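Local coordinates for CRISPR protein (Archaeoglobus fulgidus, PDB 4MJK), which probably serves as the Cas5 subunit of a type I-A CRISPR Cascade complex, which uses CRISPR RNA to recognise foreign nucleic acid, at residues F180-V186 against V244-F250; G63-I69 against P204-K208; I2-V8 against V159-V165; S27-P31 against R229-M233; P31-T35 against Y201-F205. One frame throughout, in Å; residues are numbered along the deposited sequence.

In the fold
Contact 3, partly buried, joins two neighbouring strands of the six-stranded antiparallel sheet and is built mainly of paired backbone bonds. Contact 2, buried, ties one outermost strand of that sheet, 66-73, to the loop after strand 196-202, using one backbone bond and packed apolar groups. Contact 5, partly buried, ends on that same loop and shares Pro204 and Phe205 with contact 2; it sets the start of helix 33-46 on Tyr201. Contact 4, buried, continues from contact 5 through Pro31 and reaches the neighbouring strand, 225-231, through a tyrosine hydroxyl. Contacts 4 and 5 lie nearest the centre of the chain. Contact 1, partly buried and about 17 Å from it (centre to centre), joins two turns.

Contact 1 (F180-V186 against V244-F250); sequences FPAEDGV and VEVGGDF
Two beta turns meet at the end of the small antiparallel sheet in which strand 241-246 lies between 174-176 and 186-193. Val186 and Val246 form a non-hydrogen-bonded antiparallel pair there; a type II turn, Glu183 to Val186, leads into one strand, and a type II' turn, Gly247 to Phe250, follows the other. Beyond the pair Gly247 N donates to Gly185 O at 2.8 Å, nearly straight (161° at the hydrogen) and in the carbonyl plane. Gly185 has a positive phi of 112°, which suits a glycine. Val186 spreads its two methyls: CG1, anti to the backbone N (chi1 176°), meets Val244 CG1 at 3.7 Å, while Val186 CG2 sits over one face of the Phe250 ring, 3.4 Å from Phe250 CG. The edge of that ring faces the type II turn, with Phe250 CE1 3.3 Å from Asp184 O. Pro181 CG comes obliquely to Phe250 CE2 at 3.9 Å. Farther along, Val244 CG2 lies over a face of Phe180, 3.9 Å from Phe180 CZ, and Ile261 of strand 258-263 packs against Phe180 and all three valines. One water donates to Asp184 O (2.9 Å) and accepts from Asp249 N (2.8 Å). The Glu183 carboxylate turns away to Lys223. The polar link is thus one direct backbone bond plus a water between backbone atoms, and the Phe250 ring of the second turn packs on Val186 and the first turn.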
# COMPACT_ATOMS: atom_id res chain seq x y z
N PHE A 180 17.37 7.38 -16.15
CA PHE A 180 17.74 7.54 -17.54
C PHE A 180 17.98 6.21 -18.22
O PHE A 180 18.36 5.23 -17.58
CB PHE A 180 19.00 8.40 -17.66
CG PHE A 180 20.17 7.88 -16.86
CD1 PHE A 180 20.34 8.26 -15.52
CD2 PHE A 180 21.11 7.03 -17.44
CE1 PHE A 180 21.42 7.80 -14.79
CE2 PHE A 180 22.20 6.57 -16.71
CZ PHE A 180 22.35 6.95 -15.39
N PRO A 181 17.76 6.16 -19.54
CA PRO A 181 18.04 4.91 -20.26
C PRO A 181 19.54 4.66 -20.30
O PRO A 181 20.34 5.57 -20.55
CB PRO A 181 17.46 5.17 -21.65
CG PRO A 181 17.48 6.66 -21.81
CD PRO A 181 17.34 7.26 -20.43
N ALA A 182 19.94 3.43 -20.05
CA ALA A 182 21.35 3.08 -19.98
C ALA A 182 21.73 2.23 -21.19
O ALA A 182 21.92 1.03 -21.08
CB ALA A 182 21.64 2.31 -18.68
N GLU A 183 21.82 2.85 -22.35
CA GLU A 183 22.19 2.12 -23.56
C GLU A 183 23.46 2.73 -24.13
O GLU A 183 23.95 3.74 -23.63
CB GLU A 183 21.05 2.17 -24.59
CG GLU A 183 19.71 1.62 -24.07
CD GLU A 183 19.71 0.10 -23.86
OE1 GLU A 183 20.70 -0.57 -24.25
OE2 GLU A 183 18.72 -0.42 -23.30
N ASP A 184 24.02 2.13 -25.18
CA ASP A 184 25.28 2.63 -25.71
C ASP A 184 25.12 4.07 -26.14
O ASP A 184 24.17 4.42 -26.85
CB ASP A 184 25.77 1.76 -26.88
CG ASP A 184 27.29 1.70 -26.95
OD1 ASP A 184 27.94 2.77 -26.91
OD2 ASP A 184 27.84 0.58 -27.03
N GLY A 185 26.04 4.92 -25.70
CA GLY A 185 25.94 6.35 -25.94
C GLY A 185 25.70 7.08 -24.64
O GLY A 185 25.90 8.30 -24.53
N VAL A 186 25.26 6.34 -23.63
CA VAL A 186 25.03 6.90 -22.32
C VAL A 186 25.96 6.19 -21.35
O VAL A 186 25.92 4.97 -21.25
CB VAL A 186 23.56 6.72 -21.87
CG1 VAL A 186 23.37 7.23 -20.44
CG2 VAL A 186 22.62 7.43 -22.83
N VAL A 244 26.87 11.88 -15.80
CA VAL A 244 26.63 11.01 -16.94
C VAL A 244 27.16 11.65 -18.20
O VAL A 244 26.96 12.85 -18.43
CB VAL A 244 25.13 10.71 -17.11
CG1 VAL A 244 24.91 9.77 -18.26
CG2 VAL A 244 24.56 10.10 -15.82
N GLU A 245 27.86 10.85 -19.01
CA GLU A 245 28.33 11.31 -20.31
C GLU A 245 27.32 10.88 -21.37
O GLU A 245 26.95 9.70 -21.45
CB GLU A 245 29.70 10.70 -20.62
CG GLU A 245 30.63 11.60 -21.39
CD GLU A 245 32.10 11.19 -21.18
OE1 GLU A 245 32.42 10.01 -21.44
OE2 GLU A 245 32.91 12.03 -20.72
N VAL A 246 26.89 11.82 -22.20
CA VAL A 246 25.81 11.54 -23.14
C VAL A 246 26.20 11.90 -24.57
O VAL A 246 26.59 13.03 -24.85
CB VAL A 246 24.52 12.31 -22.73
CG1 VAL A 246 23.37 11.98 -23.67
CG2 VAL A 246 24.14 11.95 -21.28
N GLY A 247 26.09 10.93 -25.47
CA GLY A 247 26.38 11.16 -26.88
C GLY A 247 25.68 10.12 -27.74
O GLY A 247 24.80 9.41 -27.25
N GLY A 248 26.06 10.01 -29.00
CA GLY A 248 25.45 9.04 -29.89
C GLY A 248 24.01 9.41 -30.19
O GLY A 248 23.74 10.55 -30.53
N ASP A 249 23.10 8.45 -30.06
CA ASP A 249 21.66 8.71 -30.28
C ASP A 249 20.96 9.46 -29.12
O ASP A 249 19.75 9.68 -29.17
CB ASP A 249 20.91 7.40 -30.54
CG ASP A 249 21.53 6.58 -31.66
OD1 ASP A 249 21.92 7.18 -32.69
OD2 ASP A 249 21.64 5.34 -31.51
N PHE A 250 21.71 9.84 -28.09
CA PHE A 250 21.11 10.37 -26.88
C PHE A 250 21.52 11.80 -26.62
O PHE A 250 22.60 12.22 -27.03
CB PHE A 250 21.48 9.52 -25.67
CG PHE A 250 20.95 8.12 -25.74
CD1 PHE A 250 21.69 7.12 -26.36
CD2 PHE A 250 19.70 7.81 -25.21
CE1 PHE A 250 21.20 5.83 -26.44
CE2 PHE A 250 19.20 6.53 -25.28
CZ PHE A 250 19.95 5.53 -25.90
O HOH W 1 23.93 5.86 -29.39

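Contact 2 (G63-I69 against P204-K208); sequences GENLLAI and PFEVK
Glu206 N donates to Gly63 O at 3.0 Å; the bond is nearly straight at the hydrogen (165°), but the donor stands above the carbonyl plane. The backbones come close here, Gly63 CA lying 3.5 Å from Pro204 O. Next to it the methylenes Glu64 CG and Glu206 CB touch at 3.7 Å, while the two carboxylates, their planes nearly perpendicular, stay 4.9 Å apart from Glu64 OE2 to Glu206 OE1, where like charge may slightly raise their affinity for a proton. Phe205 turns an edge to the strand backbone, CD1 lying 3.6 Å from Leu66 O. Its CE1 rests 3.8 Å from Leu66 CD2, a methyl that also reaches Pro204 CB at 4.0 Å. Ile69 CG2 meets Pro204 CG at 3.9 Å. In the second shell Arg263 holds both segments, with NE on Leu66 O and NH2 on Glu206 O, and Leu37 of helix 33-46 backs Leu66 and Pro204. Leu67 and Ala68 both face Val133, a classic beta bulge. Helix 58-65 passing straight into outermost strand 66-73 suits the second strand of the ferredoxin-like (RRM-type) fold expected of Cas5 and other RAMP proteins.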
# COMPACT_ATOMS: atom_id res chain seq x y z
N GLY A 63 4.27 8.08 -27.90
CA GLY A 63 5.58 7.48 -28.00
C GLY A 63 6.36 7.95 -29.21
O GLY A 63 7.59 8.04 -29.17
N GLU A 64 5.66 8.27 -30.29
CA GLU A 64 6.32 8.77 -31.49
C GLU A 64 6.85 10.19 -31.28
O GLU A 64 7.86 10.59 -31.85
CB GLU A 64 5.38 8.71 -32.70
CG GLU A 64 5.11 7.29 -33.18
CD GLU A 64 3.91 7.18 -34.12
OE1 GLU A 64 3.21 8.19 -34.33
OE2 GLU A 64 3.67 6.07 -34.64
N ASN A 65 6.17 10.96 -30.44
CA ASN A 65 6.59 12.33 -30.18
C ASN A 65 7.50 12.47 -28.96
O ASN A 65 8.02 13.55 -28.67
CB ASN A 65 5.38 13.25 -30.04
CG ASN A 65 4.61 13.41 -31.35
OD1 ASN A 65 3.42 13.08 -31.44
ND2 ASN A 65 5.30 13.91 -32.38
N LEU A 66 7.71 11.37 -28.24
CA LEU A 66 8.46 11.43 -26.99
C LEU A 66 9.96 11.47 -27.22
O LEU A 66 10.50 10.63 -27.92
CB LEU A 66 8.11 10.23 -26.11
CG LEU A 66 8.68 10.21 -24.68
CD1 LEU A 66 8.00 11.23 -23.78
CD2 LEU A 66 8.54 8.81 -24.08
N LEU A 67 10.64 12.44 -26.61
CA LEU A 67 12.09 12.51 -26.66
C LEU A 67 12.73 11.97 -25.38
O LEU A 67 13.83 11.43 -25.42
CB LEU A 67 12.54 13.95 -26.89
CG LEU A 67 12.10 14.49 -28.25
CD1 LEU A 67 12.57 15.93 -28.44
CD2 LEU A 67 12.60 13.57 -29.38
N ALA A 68 12.05 12.16 -24.25
CA ALA A 68 12.62 11.76 -22.97
C ALA A 68 11.54 11.49 -21.95
O ALA A 68 10.51 12.16 -21.95
CB ALA A 68 13.55 12.85 -22.45
N ILE A 69 11.78 10.53 -21.07
CA ILE A 69 10.94 10.35 -19.89
C ILE A 69 11.78 9.82 -18.76
O ILE A 69 12.37 8.75 -18.88
CB ILE A 69 9.74 9.42 -20.15
CG1 ILE A 69 8.95 9.21 -18.85
CG2 ILE A 69 10.19 8.09 -20.73
CD1 ILE A 69 7.59 8.51 -19.06
N PRO A 204 9.53 2.97 -24.24
CA PRO A 204 8.42 3.90 -24.49
C PRO A 204 8.62 4.70 -25.79
O PRO A 204 7.71 5.42 -26.20
CB PRO A 204 8.50 4.85 -23.29
CG PRO A 204 9.98 4.90 -22.98
CD PRO A 204 10.51 3.50 -23.28
N PHE A 205 9.79 4.58 -26.40
CA PHE A 205 10.10 5.38 -27.58
C PHE A 205 9.63 4.66 -28.83
O PHE A 205 9.96 3.49 -29.05
CB PHE A 205 11.60 5.66 -27.65
CG PHE A 205 12.12 6.40 -26.47
CD1 PHE A 205 11.70 7.70 -26.22
CD2 PHE A 205 13.02 5.81 -25.61
CE1 PHE A 205 12.16 8.39 -25.12
CE2 PHE A 205 13.48 6.50 -24.50
CZ PHE A 205 13.05 7.79 -24.26
N GLU A 206 8.82 5.34 -29.62
CA GLU A 206 8.36 4.79 -30.88
C GLU A 206 8.99 5.56 -32.03
O GLU A 206 9.34 6.73 -31.89
CB GLU A 206 6.83 4.86 -30.98
CG GLU A 206 6.10 4.18 -29.82
CD GLU A 206 5.12 3.11 -30.28
OE1 GLU A 206 5.23 2.66 -31.44
OE2 GLU A 206 4.24 2.71 -29.47
N VAL A 207 9.14 4.90 -33.17
CA VAL A 207 9.63 5.57 -34.37
C VAL A 207 8.49 5.79 -35.36
O VAL A 207 7.66 4.91 -35.56
CB VAL A 207 10.75 4.76 -35.05
CG1 VAL A 207 11.15 5.41 -36.37
CG2 VAL A 207 11.96 4.64 -34.11
N LYS A 208 8.48 6.97 -35.98
CA LYS A 208 7.48 7.30 -37.01
C LYS A 208 7.20 6.12 -37.94
O LYS A 208 6.20 5.42 -37.80
CB LYS A 208 7.94 8.50 -37.83
CG LYS A 208 9.18 8.23 -38.68
CD LYS A 208 9.38 9.30 -39.75
CE LYS A 208 10.61 9.02 -40.60
NZ LYS A 208 10.50 7.73 -41.34

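Contact 3 (I2-V8 against V159-V165); sequences IGYLVDV and VVDVKKV
Gly3, Leu5 and Asp7 carry the backbone bonds between strands 2-8 and 159-165, which run antiparallel at 162°. Gly3 with Val165 and Leu5 with Lys163 each exchange a pair of bonds, Val165 N reaching Gly3 O at 2.8 Å. At Asp7 the ladder shifts: its N donates to Asp161 O, but its O takes Val160 N at 2.9 Å, so Val160 and Asp161 both face Asp7 in a classic beta bulge. Apolar contacts lie on the side of Val6, Val159 and Val162, where Val6 CG1 meets Val159 CG1 at 3.8 Å and Leu144 of helix 141-144 covers Val6 and Val162. Mixed contacts surround Lys164. Its CG touches Ile2 CG1 at 3.5 Å; its chain, bent at chi3 (-62°), then runs alongside Tyr4, Lys164 CE 3.6 Å from Tyr4 CE2. A water accepts from Lys164 NZ (2.8 Å) and lies 3.2 Å from Tyr4 OH. On the other side of the sheet Asp7 OD2 and Asp161 OD2 stay 4.9 Å apart, and Asp7 is salt-bridged to Arg129. The pairing is that of the first and fourth strands in the ferredoxin-like fold expected of Cas5; the backbone fixes their register, and Arg129 probably offsets the paired acidic charges.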
# COMPACT_ATOMS: atom_id res chain seq x y z
N ILE A 2 9.30 20.66 -25.93
CA ILE A 2 8.58 21.14 -24.77
C ILE A 2 8.69 20.09 -23.67
O ILE A 2 8.64 18.90 -23.94
CB ILE A 2 7.11 21.46 -25.10
CG1 ILE A 2 6.44 22.13 -23.90
CG2 ILE A 2 6.37 20.22 -25.52
CD1 ILE A 2 6.98 23.55 -23.64
N GLY A 3 8.87 20.55 -22.44
CA GLY A 3 8.99 19.66 -21.30
C GLY A 3 7.81 19.83 -20.36
O GLY A 3 7.21 20.90 -20.28
N TYR A 4 7.46 18.75 -19.67
CA TYR A 4 6.47 18.80 -18.61
C TYR A 4 7.08 18.18 -17.37
O TYR A 4 7.64 17.09 -17.44
CB TYR A 4 5.24 18.00 -18.99
CG TYR A 4 4.59 18.43 -20.29
CD1 TYR A 4 5.07 17.98 -21.51
CD2 TYR A 4 3.51 19.30 -20.28
CE1 TYR A 4 4.48 18.38 -22.69
CE2 TYR A 4 2.91 19.70 -21.46
CZ TYR A 4 3.40 19.24 -22.66
OH TYR A 4 2.79 19.64 -23.83
N LEU A 5 6.97 18.89 -16.25
CA LEU A 5 7.29 18.36 -14.93
C LEU A 5 5.99 18.08 -14.19
O LEU A 5 5.18 18.99 -13.98
CB LEU A 5 8.10 19.37 -14.15
CG LEU A 5 9.43 19.75 -14.78
CD1 LEU A 5 9.96 20.98 -14.09
CD2 LEU A 5 10.42 18.59 -14.66
N VAL A 6 5.78 16.82 -13.83
CA VAL A 6 4.53 16.42 -13.21
C VAL A 6 4.81 15.76 -11.85
O VAL A 6 5.48 14.72 -11.79
CB VAL A 6 3.79 15.43 -14.10
CG1 VAL A 6 2.38 15.15 -13.54
CG2 VAL A 6 3.71 15.95 -15.56
N ASP A 7 4.31 16.38 -10.79
CA ASP A 7 4.45 15.84 -9.44
C ASP A 7 3.21 15.01 -9.08
O ASP A 7 2.07 15.50 -9.13
CB ASP A 7 4.64 16.96 -8.41
CG ASP A 7 6.03 17.59 -8.45
OD1 ASP A 7 6.86 17.17 -9.30
OD2 ASP A 7 6.30 18.50 -7.64
N VAL A 8 3.44 13.76 -8.70
CA VAL A 8 2.34 12.84 -8.48
C VAL A 8 2.42 12.28 -7.07
O VAL A 8 3.44 11.75 -6.64
CB VAL A 8 2.37 11.69 -9.50
CG1 VAL A 8 1.18 10.75 -9.26
CG2 VAL A 8 2.32 12.22 -10.92
N VAL A 159 -2.39 14.17 -9.03
CA VAL A 159 -1.38 15.08 -9.54
C VAL A 159 -1.43 16.36 -8.71
O VAL A 159 -2.49 16.98 -8.60
CB VAL A 159 -1.61 15.41 -11.03
CG1 VAL A 159 -0.56 16.42 -11.51
CG2 VAL A 159 -1.56 14.13 -11.88
N VAL A 160 -0.29 16.77 -8.15
CA VAL A 160 -0.27 17.94 -7.27
C VAL A 160 0.46 19.13 -7.86
O VAL A 160 0.41 20.22 -7.31
CB VAL A 160 0.30 17.62 -5.85
CG1 VAL A 160 -0.60 16.61 -5.12
CG2 VAL A 160 1.76 17.15 -5.92
N ASP A 161 1.15 18.94 -8.98
CA ASP A 161 1.70 20.08 -9.72
C ASP A 161 2.07 19.64 -11.11
O ASP A 161 2.50 18.50 -11.33
CB ASP A 161 2.91 20.69 -9.01
CG ASP A 161 3.13 22.18 -9.36
OD1 ASP A 161 2.32 22.78 -10.11
OD2 ASP A 161 4.11 22.75 -8.85
N VAL A 162 1.85 20.55 -12.06
CA VAL A 162 2.25 20.37 -13.44
C VAL A 162 2.89 21.67 -13.89
O VAL A 162 2.37 22.75 -13.62
CB VAL A 162 1.05 20.10 -14.37
CG1 VAL A 162 1.53 19.88 -15.81
CG2 VAL A 162 0.20 18.90 -13.88
N LYS A 163 4.03 21.56 -14.57
CA LYS A 163 4.68 22.74 -15.12
C LYS A 163 5.15 22.45 -16.54
O LYS A 163 5.87 21.46 -16.77
CB LYS A 163 5.84 23.17 -14.22
CG LYS A 163 6.47 24.51 -14.55
CD LYS A 163 7.65 24.78 -13.61
CE LYS A 163 8.46 26.01 -14.05
NZ LYS A 163 7.65 27.26 -14.07
N LYS A 164 4.71 23.27 -17.48
CA LYS A 164 5.20 23.21 -18.85
C LYS A 164 6.46 24.08 -18.93
O LYS A 164 6.45 25.23 -18.49
CB LYS A 164 4.13 23.69 -19.82
CG LYS A 164 4.39 23.36 -21.28
CD LYS A 164 3.25 23.85 -22.17
CE LYS A 164 1.93 23.16 -21.80
NZ LYS A 164 0.73 23.69 -22.53
N VAL A 165 7.54 23.53 -19.47
CA VAL A 165 8.82 24.25 -19.49
C VAL A 165 9.48 24.20 -20.86
O VAL A 165 9.30 23.25 -21.61
CB VAL A 165 9.82 23.67 -18.46
CG1 VAL A 165 9.35 23.93 -17.04
CG2 VAL A 165 10.03 22.18 -18.71
O HOH W 2 0.84 22.05 -24.75

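Contact 4 (S27-P31 against R229-M233); sequences SFYYP and RIPIM
Tyr29 and Tyr30, at chi1 of -71° and -68°, both carry their rings beside the backbone N and anti to the carbonyl carbon, and both reach the end of strand 225-231 and Ile232 just after it. Ile230 answers with CG1 tucked between its own N and carbonyl carbon (chi1 51°), which brings CD1 up between the two rings: it lies 3.7 Å from Tyr29 CD2, and 3.9 Å from Tyr30 CD2, at that ring's edge. Ile232 CD1 fills the neighbouring place, 3.7 Å from Tyr29 CD1 and 4.0 Å from Tyr30 CE2, coming obliquely to both rings. The contact joins the loop between strand 13-15 and helix 33-46 to strand 225-231, the middle strand of a three-stranded antiparallel sheet, close to the centre of the molecule. Here the Tyr30 hydroxyl is the polar link. It donates to Pro231 O at 2.6 Å, in the carbonyl plane, and the acceptor also lies near the plane of the ring. In return the oxygen of Tyr30 OH receives a bond from a water at 2.7 Å, and that water accepts from the backbone N of Met233, present as selenomethionine, at 2.9 Å. Two bonds therefore grip the buried hydroxyl. On the loop side the Glu199 carboxylate accepts from the backbone N of Tyr29 and of Tyr30, one oxygen each, and so steadies the bases of both rings. Trp71 meets the Tyr30 ring edge-to-face, and Arg80 makes a cation-pi contact with Tyr29.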
# COMPACT_ATOMS: atom_id res chain seq x y z
N SER A 27 9.99 -7.66 -11.22
CA SER A 27 9.34 -6.76 -10.26
C SER A 27 9.85 -5.35 -10.53
O SER A 27 10.84 -5.17 -11.26
CB SER A 27 9.65 -7.18 -8.83
OG SER A 27 11.04 -7.17 -8.61
N PHE A 28 9.18 -4.34 -9.98
CA PHE A 28 9.48 -2.96 -10.36
C PHE A 28 9.67 -2.09 -9.13
O PHE A 28 8.80 -2.03 -8.27
CB PHE A 28 8.33 -2.36 -11.17
CG PHE A 28 8.15 -2.95 -12.53
CD1 PHE A 28 9.21 -3.02 -13.43
CD2 PHE A 28 6.90 -3.42 -12.94
CE1 PHE A 28 9.04 -3.57 -14.69
CE2 PHE A 28 6.72 -3.96 -14.20
CZ PHE A 28 7.79 -4.04 -15.08
N TYR A 29 10.78 -1.38 -9.06
CA TYR A 29 10.91 -0.31 -8.06
C TYR A 29 9.94 0.83 -8.40
O TYR A 29 9.33 1.44 -7.51
CB TYR A 29 12.35 0.21 -7.99
CG TYR A 29 13.34 -0.75 -7.37
CD1 TYR A 29 13.45 -0.88 -5.99
CD2 TYR A 29 14.21 -1.50 -8.17
CE1 TYR A 29 14.38 -1.75 -5.42
CE2 TYR A 29 15.15 -2.37 -7.60
CZ TYR A 29 15.22 -2.48 -6.23
OH TYR A 29 16.14 -3.33 -5.65
N TYR A 30 9.78 1.13 -9.70
CA TYR A 30 8.93 2.25 -10.11
C TYR A 30 7.92 1.90 -11.19
O TYR A 30 8.11 0.95 -11.94
CB TYR A 30 9.79 3.40 -10.65
CG TYR A 30 10.63 4.06 -9.61
CD1 TYR A 30 10.05 4.93 -8.68
CD2 TYR A 30 12.00 3.82 -9.53
CE1 TYR A 30 10.82 5.54 -7.71
CE2 TYR A 30 12.77 4.43 -8.56
CZ TYR A 30 12.17 5.30 -7.65
OH TYR A 30 12.92 5.92 -6.66
N PRO A 31 6.85 2.69 -11.32
CA PRO A 31 5.93 2.45 -12.43
C PRO A 31 6.68 2.56 -13.76
O PRO A 31 7.40 3.54 -13.96
CB PRO A 31 4.93 3.61 -12.32
CG PRO A 31 4.97 4.00 -10.88
CD PRO A 31 6.43 3.84 -10.50
N ARG A 229 18.74 3.23 -15.58
CA ARG A 229 19.26 3.41 -14.24
C ARG A 229 18.21 4.25 -13.51
O ARG A 229 17.63 5.16 -14.10
CB ARG A 229 20.61 4.13 -14.25
CG ARG A 229 21.71 3.37 -14.97
CD ARG A 229 21.97 1.97 -14.38
NE ARG A 229 22.41 1.97 -12.98
CZ ARG A 229 23.69 1.94 -12.59
NH1 ARG A 229 24.67 1.94 -13.49
NH2 ARG A 229 23.99 1.91 -11.30
N ILE A 230 17.93 3.91 -12.26
CA ILE A 230 16.85 4.56 -11.50
C ILE A 230 17.37 4.95 -10.13
O ILE A 230 18.09 4.16 -9.49
CB ILE A 230 15.61 3.63 -11.33
CG1 ILE A 230 16.03 2.26 -10.79
CG2 ILE A 230 14.89 3.45 -12.68
CD1 ILE A 230 14.88 1.33 -10.40
N PRO A 231 17.02 6.15 -9.67
CA PRO A 231 17.51 6.56 -8.35
C PRO A 231 16.62 6.00 -7.23
O PRO A 231 15.39 5.92 -7.38
CB PRO A 231 17.40 8.08 -8.40
CG PRO A 231 16.19 8.33 -9.28
CD PRO A 231 16.23 7.21 -10.33
N ILE A 232 17.26 5.64 -6.12
CA ILE A 232 16.58 5.12 -4.95
C ILE A 232 17.04 5.96 -3.76
O ILE A 232 18.20 5.92 -3.35
CB ILE A 232 16.92 3.64 -4.68
CG1 ILE A 232 16.63 2.76 -5.92
CG2 ILE A 232 16.20 3.15 -3.41
CD1 ILE A 232 15.22 2.39 -6.10
N MSE A 233 16.11 6.74 -3.23
CA MSE A 233 16.37 7.66 -2.14
C MSE A 233 16.51 6.87 -0.85
O MSE A 233 15.68 6.00 -0.56
CB MSE A 233 15.16 8.60 -2.06
CG MSE A 233 15.30 9.80 -1.19
SE MSE A 233 13.75 10.95 -1.54
CE MSE A 233 14.64 12.30 -2.64
O HOH W 3 13.32 6.31 -3.98

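Contact 5 (P31-T35 against Y201-F205); sequences PPPTT and YLNPF
The first turn of helix 33-46 lies against the end of strand 196-202, with Pro32 CA 6.0 Å from Tyr201 CA and Thr34 CA 5.3 Å from Pro204 CA. Pro33 lays its CD over one face of the Tyr201 ring, Pro33 CD being 3.4 Å from Tyr201 CG and displaced toward the rim, a CH-pi contact. Pro32 comes obliquely to the same ring and brings CB to within 3.7 Å of Tyr201 CD2. The far end of the ring is fixed by a hydrogen bond from OH to Glu199, while Trp71 meets the ring from strand 66-73. Pro32 is the N-cap residue, and the backbone nitrogen of Pro33 carries no hydrogen. The first amide the helix offers, Thr34 N, gives its hydrogen to a water at 3.1 Å, and the same water donates to Leu202 O at 2.7 Å, so the helix start and the strand end are bridged through solvent. Thr34 turns its methyl to Pro204: with OG1 between N and the carbonyl carbon (chi1 52°), Thr34 CG2 rests 3.8 Å from Pro204 CA, and OG1 faces Leu202 CB. Pro33 CB also touches Pro204 CG, the two rings crossing at a slant. Past the strand, Asn203 OD1 accepts from Phe205 N at 3.0 Å, an Asx turn with the donor well above the amide plane, and Asn203 ND2 is bonded to Lys223 O.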
# COMPACT_ATOMS: atom_id res chain seq x y z
N PRO A 31 6.85 2.69 -11.32
CA PRO A 31 5.93 2.45 -12.43
C PRO A 31 6.68 2.56 -13.76
O PRO A 31 7.40 3.54 -13.96
CB PRO A 31 4.93 3.61 -12.32
CG PRO A 31 4.97 4.00 -10.88
CD PRO A 31 6.43 3.84 -10.50
N PRO A 32 6.52 1.57 -14.64
CA PRO A 32 7.18 1.64 -15.95
C PRO A 32 6.75 2.87 -16.74
O PRO A 32 5.64 3.37 -16.58
CB PRO A 32 6.70 0.36 -16.65
CG PRO A 32 6.41 -0.60 -15.50
CD PRO A 32 5.82 0.28 -14.42
N PRO A 33 7.65 3.38 -17.60
CA PRO A 33 7.31 4.56 -18.40
C PRO A 33 6.14 4.33 -19.37
O PRO A 33 5.39 5.27 -19.62
CB PRO A 33 8.62 4.90 -19.14
CG PRO A 33 9.43 3.65 -19.10
CD PRO A 33 9.05 2.96 -17.80
N THR A 34 5.96 3.12 -19.90
CA THR A 34 4.77 2.90 -20.73
C THR A 34 3.50 2.92 -19.88
O THR A 34 2.41 3.23 -20.38
CB THR A 34 4.81 1.62 -21.56
OG1 THR A 34 5.11 0.50 -20.71
CG2 THR A 34 5.88 1.72 -22.65
N THR A 35 3.64 2.59 -18.59
CA THR A 35 2.50 2.64 -17.68
C THR A 35 2.08 4.09 -17.42
O THR A 35 0.89 4.41 -17.44
CB THR A 35 2.80 1.88 -16.36
OG1 THR A 35 3.06 0.50 -16.67
CG2 THR A 35 1.62 1.95 -15.40
N TYR A 201 12.42 -2.11 -18.68
CA TYR A 201 11.03 -1.75 -18.98
C TYR A 201 10.72 -2.00 -20.45
O TYR A 201 11.63 -2.11 -21.27
CB TYR A 201 10.81 -0.25 -18.74
CG TYR A 201 11.08 0.25 -17.33
CD1 TYR A 201 12.10 1.16 -17.09
CD2 TYR A 201 10.32 -0.19 -16.25
CE1 TYR A 201 12.36 1.62 -15.80
CE2 TYR A 201 10.57 0.26 -14.97
CZ TYR A 201 11.59 1.17 -14.75
OH TYR A 201 11.85 1.63 -13.47
N LEU A 202 9.43 -2.03 -20.80
CA LEU A 202 9.02 -1.85 -22.19
C LEU A 202 9.49 -0.48 -22.71
O LEU A 202 9.40 0.55 -22.01
CB LEU A 202 7.50 -2.01 -22.34
CG LEU A 202 6.92 -3.39 -21.97
CD1 LEU A 202 5.39 -3.41 -22.08
CD2 LEU A 202 7.54 -4.50 -22.83
N ASN A 203 10.01 -0.47 -23.93
CA ASN A 203 10.56 0.75 -24.52
C ASN A 203 9.44 1.75 -24.82
O ASN A 203 8.50 1.44 -25.54
CB ASN A 203 11.35 0.37 -25.79
CG ASN A 203 12.03 1.55 -26.44
OD1 ASN A 203 12.03 2.66 -25.92
ND2 ASN A 203 12.63 1.31 -27.60
N PRO A 204 9.53 2.97 -24.24
CA PRO A 204 8.42 3.90 -24.49
C PRO A 204 8.62 4.70 -25.79
O PRO A 204 7.71 5.42 -26.20
CB PRO A 204 8.50 4.85 -23.29
CG PRO A 204 9.98 4.90 -22.98
CD PRO A 204 10.51 3.50 -23.28
N PHE A 205 9.79 4.58 -26.40
CA PHE A 205 10.10 5.38 -27.58
C PHE A 205 9.63 4.66 -28.83
O PHE A 205 9.96 3.49 -29.05
CB PHE A 205 11.60 5.66 -27.65
CG PHE A 205 12.12 6.40 -26.47
CD1 PHE A 205 11.70 7.70 -26.22
CD2 PHE A 205 13.02 5.81 -25.61
CE1 PHE A 205 12.16 8.39 -25.12
CE2 PHE A 205 13.48 6.50 -24.50
CZ PHE A 205 13.05 7.79 -24.26
O HOH W 4 7.66 0.56 -19.90